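CasA (Thermus thermophilus, PDB 4F3E) forms the largest subunit of the RNA-guided Cascade complex of CRISPR antiviral defence, where it has a role in binding the DNA target. Local coordinates at residues S45-A50 against L352-E357; L293-S298 against G343-Q348. One frame throughout, in Å; residues are numbered along the deposited sequence.

Interaction 1 (S45-A50 against L352-E357); sequences SPLEEA and LDIRRE
The flat guanidinium of R356 has P46 over one face, the ring carbon CG 3.9 Å above its plane and displaced toward the rim, and the carboxylate of E49 at its edge. R356 approaches E49 side-on, and two nitrogens share one oxygen: NH2 lies 2.6 Å and NE 2.8 Å from E49 OE1. The oxygen sits in the guanidinium plane, but both bonds are distinctly bent, as a fork closing on a single atom must be, and the carboxylate is turned 34° from the guanidinium. E49 reaches this place because its CG lies anti to the backbone N (chi1 176°) and the chain stays extended, carrying the carboxylate out to the guanidinium. Its other oxygen, OE2, makes a salt bridge with R340, so two arginines share the carboxylate and probably favour its ionised form.

Beside the ion pair the contact turns apolar. I354 presses its CG2 branch against the proline ring, 3.3 Å from P46 CD, a snug fit, while its CD1 reaches L47 CD1 at 3.6 Å, the two side chains crossing at about a right angle. CG2 also reaches L47, where the CG1 branch ends, so the beta-branched residue suits this spot by packing against both. R355 points away from the helix.

S45 is the N-cap: its OG accepts from E48 N at 2.9 Å, and P46, with no N-H to satisfy, is well suited to the first helical position. The arrangement is an N-capped helix start, with proline in the first turn, packed on a beta sheet: the first turn of helix 46-64 crosses strand 350-361, an outer strand of a three-stranded antiparallel sheet, at 59° with their short axes 8.5 Å apart.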
ATOM      1  N   SER A  45     -10.553  -6.101  -1.523  1.00 31.51           N
ATOM      2  CA  SER A  45      -9.796  -5.335  -0.528  1.00 47.87           C
ATOM      3  C   SER A  45      -8.306  -5.246  -0.829  1.00 34.37           C
ATOM      4  O   SER A  45      -7.622  -6.266  -0.883  1.00 41.82           O
ATOM      5  CB  SER A  45      -9.999  -5.917   0.878  1.00 35.24           C
ATOM      6  OG  SER A  45      -8.894  -5.644   1.727  1.00 38.54           O
ATOM      7  N   PRO A  46      -7.793  -4.021  -0.993  1.00 43.08           N
ATOM      8  CA  PRO A  46      -6.360  -3.771  -1.193  1.00 30.57           C
ATOM      9  C   PRO A  46      -5.525  -4.268  -0.008  1.00 36.82           C
ATOM     10  O   PRO A  46      -4.390  -4.706  -0.202  1.00 32.21           O
ATOM     11  CB  PRO A  46      -6.274  -2.254  -1.259  1.00 41.74           C
ATOM     12  CG  PRO A  46      -7.652  -1.801  -1.630  1.00 44.63           C
ATOM     13  CD  PRO A  46      -8.574  -2.778  -1.003  1.00 39.99           C
ATOM     14  N   LEU A  47      -6.066  -4.193   1.202  1.00 38.21           N
ATOM     15  CA  LEU A  47      -5.317  -4.710   2.346  1.00 27.30           C
ATOM     16  C   LEU A  47      -5.184  -6.234   2.228  1.00 40.33           C
ATOM     17  O   LEU A  47      -4.092  -6.773   2.435  1.00 33.49           O
ATOM     18  CB  LEU A  47      -5.949  -4.297   3.678  1.00 29.28           C
ATOM     19  CG  LEU A  47      -6.243  -2.803   3.810  1.00 38.14           C
ATOM     20  CD1 LEU A  47      -6.706  -2.455   5.221  1.00 33.60           C
ATOM     21  CD2 LEU A  47      -5.039  -1.961   3.414  1.00 26.48           C
ATOM     22  N   GLU A  48      -6.269  -6.925   1.861  1.00 30.80           N
ATOM     23  CA  GLU A  48      -6.180  -8.381   1.699  1.00 34.55           C
ATOM     24  C   GLU A  48      -5.127  -8.705   0.646  1.00 29.96           C
ATOM     25  O   GLU A  48      -4.261  -9.555   0.858  1.00 47.96           O
ATOM     26  CB  GLU A  48      -7.516  -9.020   1.310  1.00 36.00           C
ATOM     27  CG  GLU A  48      -8.555  -9.084   2.396  1.00 54.32           C
ATOM     28  CD  GLU A  48      -9.721 -10.012   2.036  1.00 69.63           C
ATOM     29  OE1 GLU A  48      -9.789 -10.442   0.866  1.00 68.13           O
ATOM     30  OE2 GLU A  48     -10.562 -10.316   2.918  1.00 74.14           O
ATOM     31  N   GLU A  49      -5.186  -8.004  -0.483  1.00 34.30           N
ATOM     32  CA  GLU A  49      -4.256  -8.268  -1.578  1.00 31.89           C
ATOM     33  C   GLU A  49      -2.801  -8.148  -1.109  1.00 34.15           C
ATOM     34  O   GLU A  49      -1.957  -8.968  -1.467  1.00 37.19           O
ATOM     35  CB  GLU A  49      -4.526  -7.328  -2.756  1.00 30.37           C
ATOM     36  CG  GLU A  49      -3.538  -7.459  -3.915  1.00 37.01           C
ATOM     37  CD  GLU A  49      -3.918  -6.588  -5.134  1.00 60.57           C
ATOM     38  OE1 GLU A  49      -4.863  -5.771  -5.033  1.00 45.62           O
ATOM     39  OE2 GLU A  49      -3.266  -6.716  -6.194  1.00 41.50           O
ATOM     40  N   ALA A  50      -2.527  -7.118  -0.313  1.00 33.48           N
ATOM     41  CA  ALA A  50      -1.185  -6.852   0.178  1.00 38.47           C
ATOM     42  C   ALA A  50      -0.687  -7.969   1.092  1.00 41.40           C
ATOM     43  O   ALA A  50       0.417  -8.474   0.928  1.00 43.03           O
ATOM     44  CB  ALA A  50      -1.150  -5.520   0.912  1.00 37.51           C
ATOM     45  N   LEU A 352      -9.270   6.275   7.265  1.00 54.10           N
ATOM     46  CA  LEU A 352     -10.233   7.005   6.445  1.00 57.51           C
ATOM     47  C   LEU A 352     -10.674   6.252   5.187  1.00 58.09           C
ATOM     48  O   LEU A 352     -11.777   6.460   4.677  1.00 62.86           O
ATOM     49  CB  LEU A 352      -9.637   8.344   6.022  1.00 58.23           C
ATOM     50  CG  LEU A 352      -9.842   9.542   6.930  1.00 74.34           C
ATOM     51  CD1 LEU A 352      -8.974  10.678   6.445  1.00 77.47           C
ATOM     52  CD2 LEU A 352     -11.305   9.950   6.931  1.00 63.20           C
ATOM     53  N   ASP A 353      -9.803   5.399   4.669  1.00 51.97           N
ATOM     54  CA  ASP A 353     -10.054   4.786   3.389  1.00 37.22           C
ATOM     55  C   ASP A 353      -9.046   3.679   3.173  1.00 27.80           C
ATOM     56  O   ASP A 353      -8.007   3.656   3.821  1.00 49.51           O
ATOM     57  CB  ASP A 353      -9.955   5.844   2.280  1.00 64.28           C
ATOM     58  CG  ASP A 353     -10.620   5.403   0.976  1.00 77.92           C
ATOM     59  OD1 ASP A 353     -11.458   4.473   1.025  1.00 68.61           O
ATOM     60  OD2 ASP A 353     -10.307   5.984  -0.093  1.00 77.64           O
ATOM     61  N   ILE A 354      -9.403   2.738   2.299  1.00 57.27           N
ATOM     62  CA  ILE A 354      -8.499   1.730   1.764  1.00 45.60           C
ATOM     63  C   ILE A 354      -8.367   2.001   0.282  1.00 55.45           C
ATOM     64  O   ILE A 354      -9.374   2.149  -0.409  1.00 60.54           O
ATOM     65  CB  ILE A 354      -9.071   0.323   1.883  1.00 52.35           C
ATOM     66  CG1 ILE A 354      -9.570   0.071   3.299  1.00 64.77           C
ATOM     67  CG2 ILE A 354      -8.028  -0.679   1.518  1.00 71.25           C
ATOM     68  CD1 ILE A 354      -8.588   0.450   4.339  1.00 37.12           C
ATOM     69  N   ARG A 355      -7.138   2.041  -0.219  1.00 49.38           N
ATOM     70  CA  ARG A 355      -6.931   2.402  -1.612  1.00 41.52           C
ATOM     71  C   ARG A 355      -5.987   1.497  -2.408  1.00 38.55           C
ATOM     72  O   ARG A 355      -4.989   1.013  -1.892  1.00 39.28           O
ATOM     73  CB  ARG A 355      -6.444   3.841  -1.689  1.00 54.69           C
ATOM     74  CG  ARG A 355      -6.357   4.366  -3.102  1.00 83.69           C
ATOM     75  CD  ARG A 355      -6.026   5.834  -3.080  1.00 82.37           C
ATOM     76  NE  ARG A 355      -6.923   6.541  -2.185  1.00 73.00           N
ATOM     77  CZ  ARG A 355      -6.638   7.707  -1.622  1.00 89.83           C
ATOM     78  NH1 ARG A 355      -5.465   8.281  -1.866  1.00 79.58           N
ATOM     79  NH2 ARG A 355      -7.518   8.293  -0.814  1.00 86.11           N
ATOM     80  N   ARG A 356      -6.306   1.303  -3.682  1.00 44.42           N
ATOM     81  CA  ARG A 356      -5.415   0.627  -4.622  1.00 43.05           C
ATOM     82  C   ARG A 356      -5.147   1.568  -5.800  1.00 43.65           C
ATOM     83  O   ARG A 356      -6.079   2.002  -6.460  1.00 45.95           O
ATOM     84  CB  ARG A 356      -6.054  -0.679  -5.101  1.00 27.72           C
ATOM     85  CG  ARG A 356      -5.368  -1.338  -6.259  1.00 39.98           C
ATOM     86  CD  ARG A 356      -6.241  -2.462  -6.842  1.00 51.98           C
ATOM     87  NE  ARG A 356      -6.320  -3.624  -5.956  1.00 61.09           N
ATOM     88  CZ  ARG A 356      -7.399  -3.980  -5.261  1.00 54.23           C
ATOM     89  NH1 ARG A 356      -8.525  -3.272  -5.346  1.00 46.19           N
ATOM     90  NH2 ARG A 356      -7.354  -5.063  -4.485  1.00 39.90           N
ATOM     91  N   GLU A 357      -3.880   1.915  -6.025  1.00 50.76           N
ATOM     92  CA  GLU A 357      -3.482   2.747  -7.164  1.00 36.74           C
ATOM     93  C   GLU A 357      -2.715   1.884  -8.172  1.00 43.57           C
ATOM     94  O   GLU A 357      -2.073   0.896  -7.804  1.00 43.10           O
ATOM     95  CB  GLU A 357      -2.602   3.925  -6.734  1.00 40.17           C
ATOM     96  CG  GLU A 357      -3.229   4.879  -5.729  1.00 65.84           C
ATOM     97  CD  GLU A 357      -4.154   5.893  -6.362  1.00 82.60           C
ATOM     98  OE1 GLU A 357      -4.469   5.750  -7.562  1.00 91.94           O
ATOM     99  OE2 GLU A 357      -4.564   6.836  -5.657  1.00 99.95           O
TER

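Interaction 2 (L293-S298 against G343-Q348); sequences LSEERS and GQVSDQ
This is a largely buried, water-bridged packing contact between the loop that follows strand 288-290 and the end of strand 337-347, the middle strand of a three-stranded antiparallel sheet. L293 and V345 supply most of its apolar surface. L293 lays its CD1 methyl directly on the strand backbone, 3.4 Å from G343 N; glycine suits that position because a beta carbon there would point toward the leucine and crowd the same methyl. V345 divides its two methyls between neighbours. With CG1 anti to its backbone N (chi1 -173°), that branch comes 3.6 Å from S294 CA and 3.7 Å from E295 OE2, while CG2 faces L293 CB at 4.0 Å. The E295 chain, bent at its second torsion, brings OE2 near the valine CG1 methyl, the two side chains crossing at a slant.

Water links the two backbones. One molecule accepts from L293 N at 2.9 Å and donates to Q344 O at 2.8 Å, linking the two chains at a point where they are too far apart to bond directly. A second lies between L293 O and S346 N, although its approach to L293 O is too short to be trusted in detail. If that second water is correctly placed, both backbone polar groups of L293 reach toward Q344 and S346, which would resemble a parallel beta bridge widened by water, here fastening an irregular loop along a sheet strand.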
ATOM      1  N   LEU A 293      -0.481   7.067   1.259  1.00 48.05           N
ATOM      2  CA  LEU A 293      -1.732   7.443   0.635  1.00 48.39           C
ATOM      3  C   LEU A 293      -2.433   8.502   1.495  1.00 56.24           C
ATOM      4  O   LEU A 293      -2.419   8.434   2.728  1.00 65.93           O
ATOM      5  CB  LEU A 293      -2.621   6.216   0.497  1.00 54.25           C
ATOM      6  CG  LEU A 293      -2.071   5.126  -0.406  1.00 46.54           C
ATOM      7  CD1 LEU A 293      -2.945   3.865  -0.332  1.00 45.38           C
ATOM      8  CD2 LEU A 293      -2.011   5.676  -1.813  1.00 38.31           C
ATOM      9  N   SER A 294      -3.024   9.491   0.841  1.00 48.73           N
ATOM     10  CA  SER A 294      -3.851  10.470   1.536  1.00 60.36           C
ATOM     11  C   SER A 294      -4.993  10.886   0.621  1.00 59.87           C
ATOM     12  O   SER A 294      -4.983  10.552  -0.562  1.00 69.93           O
ATOM     13  CB  SER A 294      -3.025  11.688   1.923  1.00 68.45           C
ATOM     14  OG  SER A 294      -2.552  12.354   0.779  1.00 59.69           O
ATOM     15  N   GLU A 295      -5.996  11.576   1.150  1.00 55.28           N
ATOM     16  CA  GLU A 295      -6.969  12.191   0.251  1.00 67.52           C
ATOM     17  C   GLU A 295      -6.524  13.624   0.076  1.00 66.36           C
ATOM     18  O   GLU A 295      -5.789  14.146   0.915  1.00 76.42           O
ATOM     19  CB  GLU A 295      -8.409  12.097   0.765  1.00 74.68           C
ATOM     20  CG  GLU A 295      -8.577  11.436   2.107  1.00 89.05           C
ATOM     21  CD  GLU A 295      -8.049  12.293   3.231  1.00106.50           C
ATOM     22  OE1 GLU A 295      -8.870  12.913   3.942  1.00106.98           O
ATOM     23  OE2 GLU A 295      -6.810  12.350   3.400  1.00114.95           O
ATOM     24  N   GLU A 296      -6.936  14.246  -1.022  1.00 81.94           N
ATOM     25  CA  GLU A 296      -6.519  15.613  -1.338  1.00 99.47           C
ATOM     26  C   GLU A 296      -5.083  15.674  -1.883  1.00 90.95           C
ATOM     27  O   GLU A 296      -4.583  16.754  -2.212  1.00106.55           O
ATOM     28  CB  GLU A 296      -6.682  16.539  -0.120  1.00125.82           C
ATOM     29  CG  GLU A 296      -6.511  18.042  -0.408  1.00145.97           C
ATOM     30  CD  GLU A 296      -7.736  18.680  -1.061  1.00150.87           C
ATOM     31  OE1 GLU A 296      -8.788  18.009  -1.143  1.00158.32           O
ATOM     32  OE2 GLU A 296      -7.648  19.856  -1.488  1.00140.88           O
ATOM     33  N   ARG A 297      -4.422  14.521  -1.988  1.00 75.75           N
ATOM     34  CA  ARG A 297      -3.113  14.479  -2.639  1.00 67.78           C
ATOM     35  C   ARG A 297      -2.889  13.209  -3.463  1.00 64.50           C
ATOM     36  O   ARG A 297      -2.915  12.097  -2.941  1.00 67.01           O
ATOM     37  CB  ARG A 297      -1.966  14.683  -1.636  1.00 70.55           C
ATOM     38  CG  ARG A 297      -0.612  14.976  -2.304  1.00 59.51           C
ATOM     39  CD  ARG A 297       0.521  15.148  -1.290  1.00 65.12           C
ATOM     40  NE  ARG A 297       1.842  15.037  -1.908  1.00 61.06           N
ATOM     41  CZ  ARG A 297       2.521  16.053  -2.445  1.00 69.05           C
ATOM     42  NH1 ARG A 297       2.018  17.290  -2.456  1.00 52.07           N
ATOM     43  NH2 ARG A 297       3.718  15.830  -2.983  1.00 63.17           N
ATOM     44  N   SER A 298      -2.666  13.397  -4.757  1.00 43.13           N
ATOM     45  CA  SER A 298      -2.398  12.294  -5.661  1.00 54.81           C
ATOM     46  C   SER A 298      -1.067  11.684  -5.268  1.00 47.06           C
ATOM     47  O   SER A 298      -0.093  12.388  -5.010  1.00 53.00           O
ATOM     48  CB  SER A 298      -2.354  12.771  -7.128  1.00 62.82           C
ATOM     49  OG  SER A 298      -3.501  13.533  -7.486  1.00 60.06           O
ATOM     50  N   GLY A 343      -2.742   0.491   0.218  1.00 33.45           N
ATOM     51  CA  GLY A 343      -2.662   0.937   1.596  1.00 32.38           C
ATOM     52  C   GLY A 343      -3.884   1.619   2.199  1.00 43.08           C
ATOM     53  O   GLY A 343      -4.947   1.690   1.595  1.00 35.91           O
ATOM     54  N   GLN A 344      -3.722   2.110   3.421  1.00 37.21           N
ATOM     55  CA  GLN A 344      -4.797   2.743   4.147  1.00 40.73           C
ATOM     56  C   GLN A 344      -4.509   4.200   4.098  1.00 38.79           C
ATOM     57  O   GLN A 344      -3.352   4.587   4.183  1.00 49.85           O
ATOM     58  CB  GLN A 344      -4.787   2.319   5.635  1.00 39.85           C
ATOM     59  CG  GLN A 344      -5.083   0.862   5.871  1.00 46.50           C
ATOM     60  CD  GLN A 344      -5.210   0.515   7.349  1.00 60.05           C
ATOM     61  OE1 GLN A 344      -6.234  -0.007   7.781  1.00 54.73           O
ATOM     62  NE2 GLN A 344      -4.156   0.779   8.123  1.00 45.50           N
ATOM     63  N   VAL A 345      -5.556   5.000   3.968  1.00 41.06           N
ATOM     64  CA  VAL A 345      -5.470   6.417   4.253  1.00 57.13           C
ATOM     65  C   VAL A 345      -5.838   6.553   5.717  1.00 40.60           C
ATOM     66  O   VAL A 345      -6.923   6.146   6.128  1.00 62.94           O
ATOM     67  CB  VAL A 345      -6.474   7.208   3.399  1.00 54.73           C
ATOM     68  CG1 VAL A 345      -6.256   8.694   3.570  1.00 38.03           C
ATOM     69  CG2 VAL A 345      -6.336   6.806   1.950  1.00 42.88           C
ATOM     70  N   SER A 346      -4.958   7.120   6.523  1.00 46.72           N
ATOM     71  CA  SER A 346      -5.268   7.164   7.950  1.00 60.37           C
ATOM     72  C   SER A 346      -5.121   8.540   8.565  1.00 47.62           C
ATOM     73  O   SER A 346      -4.122   9.222   8.353  1.00 66.96           O
ATOM     74  CB  SER A 346      -4.464   6.114   8.733  1.00 67.67           C
ATOM     75  OG  SER A 346      -3.085   6.410   8.730  1.00 64.53           O
ATOM     76  N   ASP A 347      -6.129   8.914   9.349  1.00 82.39           N
ATOM     77  CA  ASP A 347      -6.276  10.253   9.921  1.00103.56           C
ATOM     78  C   ASP A 347      -5.881  10.217  11.387  1.00103.70           C
ATOM     79  O   ASP A 347      -6.739  10.149  12.264  1.00107.14           O
ATOM     80  CB  ASP A 347      -7.741  10.699   9.787  1.00115.07           C
ATOM     81  CG  ASP A 347      -8.022  12.048  10.435  1.00117.00           C
ATOM     82  OD1 ASP A 347      -7.210  12.983  10.265  1.00125.81           O
ATOM     83  OD2 ASP A 347      -9.072  12.175  11.108  1.00 97.88           O
ATOM     84  N   GLN A 348      -4.578  10.261  11.641  1.00105.29           N
ATOM     85  CA  GLN A 348      -4.033  10.069  12.980  1.00106.17           C
ATOM     86  C   GLN A 348      -4.175   8.606  13.402  1.00 99.05           C
ATOM     87  O   GLN A 348      -3.342   7.778  13.052  1.00121.49           O
ATOM     88  CB  GLN A 348      -4.677  11.023  13.992  1.00115.49           C
ATOM     89  CG  GLN A 348      -4.881  12.434  13.457  1.00115.44           C
ATOM     90  CD  GLN A 348      -3.679  12.971  12.706  1.00117.12           C
ATOM     91  OE1 GLN A 348      -3.773  13.319  11.530  1.00118.75           O
ATOM     92  NE2 GLN A 348      -2.543  13.047  13.385  1.00115.19           N
TER
HETATM   93  O   HOH W   1      -0.780   4.752   3.017  1.00 33.25           O
HETATM   94  O   HOH W   2      -2.294   8.167   5.145  1.00 57.16           O

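Strands 337-347 and 350-361 follow each other in the chain and pair as an antiparallel hairpin, so interaction 1 and interaction 2 are built on neighbouring strands, their centres 11 Å apart. A probable hydrogen bond from L352 N to V345 O, 2.6 Å, joins them at a classic beta bulge, where L352 and D353 both face V345. R355 is the second tie: NH1 probably bonds S294 O at 2.7 Å, and NH2 packs 3.4 Å from V345 CG2. While its neighbours I354 and R356 meet helix 46-64, R355 reaches the 293-298 loop, so the hairpin lies between the helix start and the loop.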